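Local coordinates for mannose-6-phosphate isomerase (Helicobacter pylori, PDB 2QH5), which probably makes GDP-mannose from mannose 1-phosphate and GTP through its nucleotidyltransferase domain, the part modelled here, and belongs to the type 2 mannose-6-phosphate isomerases, at residues G80-S85 with A231-K236; F152-S157 with G182-N187. All blocks are in the same frame, centred on the assembly; numbering follows the deposited sequence. Where two conformers were deposited one is given.

Contact 1: G80-S85 with A231-K236; sequences GFLLES and ARLSEK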
loop_
_atom_site.group_PDB
_atom_site.type_symbol
_atom_site.label_atom_id
_atom_site.label_comp_id
_atom_site.label_asym_id
_atom_site.label_seq_id
_atom_site.Cartn_x
_atom_site.Cartn_y
_atom_site.Cartn_z
ATOM N N GLY A 80 12.640 -1.652 8.722
ATOM C CA GLY A 80 12.765 -0.227 8.994
ATOM C C GLY A 80 11.402 0.384 9.230
ATOM O O GLY A 80 10.379 -0.210 8.880
ATOM N N PHE A 81 11.388 1.572 9.829
ATOM C CA PHE A 81 10.153 2.296 10.111
ATOM C C PHE A 81 10.182 3.689 9.530
ATOM O O PHE A 81 11.223 4.324 9.470
ATOM C CB PHE A 81 9.952 2.448 11.609
ATOM C CG PHE A 81 9.293 1.278 12.255
ATOM C CD1 PHE A 81 7.944 1.330 12.585
ATOM C CD2 PHE A 81 10.015 0.128 12.547
ATOM C CE1 PHE A 81 7.324 0.245 13.207
ATOM C CE2 PHE A 81 9.402 -0.957 13.149
ATOM C CZ PHE A 81 8.058 -0.899 13.486
ATOM N N LEU A 82 9.020 4.156 9.104
ATOM C CA LEU A 82 8.830 5.550 8.802
ATOM C C LEU A 82 7.702 6.015 9.696
ATOM O O LEU A 82 6.542 5.602 9.530
ATOM C CB LEU A 82 8.471 5.754 7.337
ATOM C CG LEU A 82 7.830 7.106 6.998
ATOM C CD1 LEU A 82 8.818 8.256 7.162
ATOM C CD2 LEU A 82 7.241 7.083 5.610
ATOM N N LEU A 83 8.047 6.877 10.644
ATOM C CA LEU A 83 7.095 7.343 11.637
ATOM C C LEU A 83 6.403 8.635 11.223
ATOM O O LEU A 83 7.010 9.545 10.670
ATOM C CB LEU A 83 7.769 7.480 13.000
ATOM C CG LEU A 83 8.462 6.196 13.463
ATOM C CD1 LEU A 83 9.038 6.382 14.846
ATOM C CD2 LEU A 83 7.504 5.017 13.441
ATOM N N GLU A 84 5.107 8.701 11.472
ATOM C CA GLU A 84 4.370 9.873 11.076
ATOM C C GLU A 84 3.863 10.646 12.285
ATOM O O GLU A 84 3.331 10.066 13.240
ATOM C CB GLU A 84 3.246 9.496 10.110
ATOM C CG GLU A 84 3.775 8.807 8.844
ATOM C CD GLU A 84 2.793 8.813 7.691
ATOM O OE1 GLU A 84 3.159 9.333 6.607
ATOM O OE2 GLU A 84 1.667 8.295 7.871
ATOM N N SER A 85 4.087 11.959 12.246
ATOM C CA SER A 85 3.445 12.894 13.158
ATOM C C SER A 85 1.987 13.031 12.733
ATOM O O SER A 85 1.077 12.683 13.490
ATOM C CB SER A 85 4.163 14.249 13.127
ATOM O OG SER A 85 4.695 14.532 11.838
ATOM N N ALA A 231 13.047 6.632 10.682
ATOM C CA ALA A 231 13.041 7.926 10.041
ATOM C C ALA A 231 11.694 8.527 10.390
ATOM O O ALA A 231 10.705 7.798 10.407
ATOM C CB ALA A 231 13.181 7.775 8.550
ATOM N N ARG A 232 11.658 9.811 10.757
ATOM C CA ARG A 232 10.394 10.555 10.726
ATOM C C ARG A 232 10.528 11.924 10.114
ATOM O O ARG A 232 11.634 12.424 9.915
ATOM C CB ARG A 232 9.623 10.604 12.063
ATOM C CG ARG A 232 10.380 10.784 13.343
ATOM C CD ARG A 232 10.192 12.173 13.944
ATOM N NE ARG A 232 8.814 12.578 14.235
ATOM C CZ ARG A 232 8.461 13.837 14.505
ATOM N NH1 ARG A 232 9.375 14.799 14.518
ATOM N NH2 ARG A 232 7.199 14.149 14.756
ATOM N N LEU A 233 9.379 12.499 9.786
ATOM C CA LEU A 233 9.304 13.850 9.273
ATOM C C LEU A 233 8.576 14.736 10.275
ATOM O O LEU A 233 7.590 14.311 10.896
ATOM C CB LEU A 233 8.558 13.894 7.938
ATOM C CG LEU A 233 8.865 12.896 6.829
ATOM C CD1 LEU A 233 7.784 11.840 6.801
ATOM C CD2 LEU A 233 8.901 13.644 5.509
ATOM N N SER A 234 9.059 15.970 10.409
ATOM C CA SER A 234 8.460 16.969 11.293
ATOM C C SER A 234 7.007 17.235 10.942
ATOM O O SER A 234 6.613 17.145 9.776
ATOM C CB SER A 234 9.228 18.288 11.198
ATOM O OG SER A 234 8.973 18.941 9.967
ATOM N N GLU A 235 6.223 17.578 11.958
ATOM C CA GLU A 235 4.838 17.989 11.773
ATOM C C GLU A 235 4.768 19.186 10.830
ATOM O O GLU A 235 3.817 19.330 10.064
ATOM C CB GLU A 235 4.216 18.338 13.123
ATOM C CG GLU A 235 2.720 18.541 13.067
ATOM C CD GLU A 235 2.116 18.822 14.421
ATOM O OE1 GLU A 235 0.970 19.322 14.463
ATOM O OE2 GLU A 235 2.782 18.546 15.441
ATOM N N LYS A 236 5.804 20.019 10.895
ATOM C CA LYS A 236 5.996 21.182 10.032
ATOM C C LYS A 236 6.017 20.806 8.547
ATOM O O LYS A 236 5.314 21.410 7.735
ATOM C CB LYS A 236 7.310 21.881 10.422
ATOM C CG LYS A 236 7.696 23.101 9.579
ATOM C CD LYS A 236 7.541 24.411 10.353
ATOM C CE LYS A 236 6.110 24.941 10.329
ATOM N NZ LYS A 236 5.984 26.230 11.073
#

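Contact 2: F152-S157 with G182-N187; sequences FGYIES and GGFYFN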
loop_
_atom_site.group_PDB
_atom_site.type_symbol
_atom_site.label_atom_id
_atom_site.label_comp_id
_atom_site.label_asym_id
_atom_site.label_seq_id
_atom_site.Cartn_x
_atom_site.Cartn_y
_atom_site.Cartn_z
ATOM N N PHE A 152 -15.466 1.771 -1.178
ATOM C CA PHE A 152 -14.382 1.114 -1.908
ATOM C C PHE A 152 -14.075 1.727 -3.272
ATOM O O PHE A 152 -14.857 2.521 -3.808
ATOM C CB PHE A 152 -14.680 -0.375 -2.078
ATOM C CG PHE A 152 -14.282 -1.212 -0.902
ATOM C CD1 PHE A 152 -12.946 -1.332 -0.538
ATOM C CD2 PHE A 152 -15.238 -1.894 -0.165
ATOM C CE1 PHE A 152 -12.574 -2.107 0.551
ATOM C CE2 PHE A 152 -14.877 -2.676 0.925
ATOM C CZ PHE A 152 -13.542 -2.783 1.283
ATOM N N GLY A 153 -12.918 1.350 -3.814
ATOM C CA GLY A 153 -12.535 1.688 -5.181
ATOM C C GLY A 153 -12.995 0.611 -6.148
ATOM O O GLY A 153 -12.943 -0.586 -5.845
ATOM N N TYR A 154 -13.458 1.041 -7.313
ATOM C CA TYR A 154 -13.978 0.118 -8.310
ATOM C C TYR A 154 -13.051 0.059 -9.508
ATOM O O TYR A 154 -12.765 1.083 -10.137
ATOM C CB TYR A 154 -15.385 0.529 -8.750
ATOM C CG TYR A 154 -16.485 0.105 -7.800
ATOM C CD1 TYR A 154 -16.543 0.594 -6.493
ATOM C CD2 TYR A 154 -17.477 -0.781 -8.213
ATOM C CE1 TYR A 154 -17.549 0.205 -5.624
ATOM C CE2 TYR A 154 -18.488 -1.172 -7.353
ATOM C CZ TYR A 154 -18.517 -0.678 -6.062
ATOM O OH TYR A 154 -19.521 -1.068 -5.211
ATOM N N ILE A 155 -12.573 -1.145 -9.805
ATOM C CA ILE A 155 -11.772 -1.388 -11.002
ATOM C C ILE A 155 -12.643 -2.024 -12.081
ATOM O O ILE A 155 -13.210 -3.099 -11.872
ATOM C CB ILE A 155 -10.582 -2.339 -10.725
ATOM C CG1 ILE A 155 -9.761 -1.866 -9.527
ATOM C CG2 ILE A 155 -9.708 -2.450 -11.958
ATOM C CD1 ILE A 155 -8.826 -2.927 -8.973
ATOM N N GLU A 156 -12.761 -1.358 -13.229
ATOM C CA GLU A 156 -13.420 -1.974 -14.377
ATOM C C GLU A 156 -12.412 -2.793 -15.154
ATOM O O GLU A 156 -11.464 -2.249 -15.715
ATOM C CB GLU A 156 -14.059 -0.946 -15.313
ATOM C CG GLU A 156 -14.839 -1.607 -16.454
ATOM C CD GLU A 156 -15.647 -0.631 -17.292
ATOM O OE1 GLU A 156 -16.078 -1.014 -18.398
ATOM O OE2 GLU A 156 -15.866 0.512 -16.850
ATOM N N SER A 157 -12.612 -4.103 -15.173
ATOM C CA SER A 157 -11.768 -4.974 -15.971
ATOM C C SER A 157 -12.605 -6.098 -16.572
ATOM O O SER A 157 -13.051 -7.005 -15.863
ATOM C CB SER A 157 -10.603 -5.527 -15.150
ATOM O OG SER A 157 -10.817 -6.882 -14.830
ATOM N N GLY A 182 -21.211 -6.407 -14.516
ATOM C CA GLY A 182 -20.199 -7.463 -14.505
ATOM C C GLY A 182 -18.855 -6.968 -15.013
ATOM O O GLY A 182 -18.782 -5.977 -15.743
ATOM N N GLY A 183 -17.785 -7.659 -14.633
ATOM C CA GLY A 183 -16.434 -7.224 -14.985
ATOM C C GLY A 183 -15.958 -6.077 -14.106
ATOM O O GLY A 183 -15.106 -5.276 -14.513
ATOM N N PHE A 184 -16.521 -6.003 -12.900
ATOM C CA PHE A 184 -16.131 -5.008 -11.903
ATOM C C PHE A 184 -15.598 -5.661 -10.634
ATOM O O PHE A 184 -16.187 -6.615 -10.116
ATOM C CB PHE A 184 -17.298 -4.078 -11.577
ATOM C CG PHE A 184 -17.357 -2.866 -12.451
ATOM C CD1 PHE A 184 -18.163 -2.847 -13.579
ATOM C CD2 PHE A 184 -16.588 -1.745 -12.157
ATOM C CE1 PHE A 184 -18.213 -1.727 -14.397
ATOM C CE2 PHE A 184 -16.633 -0.617 -12.964
ATOM C CZ PHE A 184 -17.447 -0.606 -14.086
ATOM N N TYR A 185 -14.476 -5.138 -10.147
ATOM C CA TYR A 185 -13.816 -5.661 -8.956
ATOM C C TYR A 185 -13.622 -4.559 -7.909
ATOM O O TYR A 185 -13.485 -3.378 -8.246
ATOM C CB TYR A 185 -12.448 -6.252 -9.313
ATOM C CG TYR A 185 -12.441 -7.411 -10.292
ATOM C CD1 TYR A 185 -12.189 -8.713 -9.859
ATOM C CD2 TYR A 185 -12.640 -7.205 -11.656
ATOM C CE1 TYR A 185 -12.160 -9.777 -10.754
ATOM C CE2 TYR A 185 -12.622 -8.263 -12.556
ATOM C CZ TYR A 185 -12.378 -9.543 -12.101
ATOM O OH TYR A 185 -12.357 -10.583 -13.001
ATOM N N PHE A 186 -13.617 -4.950 -6.636
ATOM C CA PHE A 186 -13.200 -4.054 -5.561
ATOM C C PHE A 186 -11.692 -3.906 -5.619
ATOM O O PHE A 186 -10.967 -4.895 -5.747
ATOM C CB PHE A 186 -13.566 -4.618 -4.183
ATOM C CG PHE A 186 -15.012 -4.438 -3.799
ATOM C CD1 PHE A 186 -15.664 -3.226 -4.018
ATOM C CD2 PHE A 186 -15.709 -5.475 -3.182
ATOM C CE1 PHE A 186 -16.995 -3.056 -3.648
ATOM C CE2 PHE A 186 -17.037 -5.316 -2.811
ATOM C CZ PHE A 186 -17.682 -4.101 -3.041
ATOM N N ASN A 187 -11.218 -2.672 -5.530
ATOM C CA ASN A 187 -9.794 -2.445 -5.348
ATOM C C ASN A 187 -9.361 -2.888 -3.951
ATOM O O ASN A 187 -9.939 -2.469 -2.946
ATOM C CB ASN A 187 -9.439 -0.980 -5.587
ATOM C CG ASN A 187 -7.980 -0.692 -5.319
ATOM O OD1 ASN A 187 -7.116 -1.559 -5.504
ATOM N ND2 ASN A 187 -7.694 0.521 -4.865
HETATM O O HOH W 1 -10.410 0.684 -2.747
#

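Contact 1: G80-S85 with A231-K236
L82 and L233 meet through their methyl groups at the end of two neighbouring parallel strands in the nucleotidyltransferase sheet, a fold of the GT-A class. The strands are nearly parallel, their segment axes 4.7 Å apart. Turning CG of L82 away from the backbone N (chi1 162°) carries CD1 across the strand gap, where it comes obliquely to CD1 of L233, 3.7 Å away. On the other face of the sheet L83 and R232 touch near their roots, CB to CB at 3.8 Å, and CB of R232 also presses on the L83 carbonyl. The R232 chain then bends at chi2 and chi3, bringing NH2 to 3.4 Å from CB of S85; the guanidinium is held by a salt bridge to E60. The end of F81 leads away from 231-236, and its ring meets Y63 edge-to-face.

Backbone pairing is brief. L83 N donates to A231 O at 2.8 Å and 170°, a straight bond, whereas A231 N reaches F81 O at a more bent 146°. Beyond the strands, S234 sits at the N-cap position of the helix that follows, its OG bonded to OG of S237. S85 CB points toward the partner segment, and OG of S85 donates to L233 O at 3.1 Å, tilted from the carbonyl plane.

Contact 2: F152-S157 with G182-N187
The G153 carbonyl oxygen takes the shortest bond of the contact, from N187 N at 2.7 Å, and the N-H is nearly straight. The donor nevertheless stands 36° out of the carbonyl plane. This bond begins an antiparallel pairing of strands 153-156 and 184-187, part of the mixed sheet of the nucleotidyltransferase domain, where 153-156 lies between antiparallel neighbours 165-168 and 184-194; strand 165-168 and helix 172-181 intervene in the chain. I155 and Y185 form the hydrogen-bonded pair, each N donating to the other's O, and both donors lie in the carbonyl planes. S157 N closes the far end on G183 O.

Y154 and F186 share one face, and F152, from the loop just before the strand, joins them in an aromatic cluster. F186 turns an edge to the face of Y154, with ring planes at 79° and CE1 of F186 3.7 Å from CZ of Y154. The two side chains lie alongside, pointing the same way. F152 crosses F186 at about a right angle, resting its own CB 3.6 Å from CD1 of F186, while its ring passes obliquely over the rim of one F186 face.

Farther along the same face, E156 holds CG anti to the backbone N (chi1 -176°) and runs extended over the F184 ring: CG sits 4.1 Å from the centroid, a CH-pi contact. Its carboxylate continues past CZ to a salt bridge with R165, and F184 is itself stacked on F178.

The opposite face carries I155 and Y185, both packed on M259 of strand 257-261. I155 reaches the N187 backbone with CD1, 3.8 Å from CA. Where 153-156 begins, a water accepts from G153 N at 2.8 Å and donates to N187 O.

From the N terminus, the chain enters contact 1 first, at strand 78-84, and returns to it 146 residues later at strand 230-233, closing a long loop. Contact 2 opens and closes within that loop, with 25 residues from the end of segment 152-157 to the start of 182-187, so the two nest without crossing. Both belong to one mixed sheet: contact 1 joins strand 230-233 to the parallel part beside strand 53-59, while contact 2 binds 153-156 to strand 184-194, which also pairs antiparallel with 106-111 and 138-144. Their centres lie 33 Å apart, on opposite sides of the chain's centre, and their nearest atoms stay about 18 Å apart.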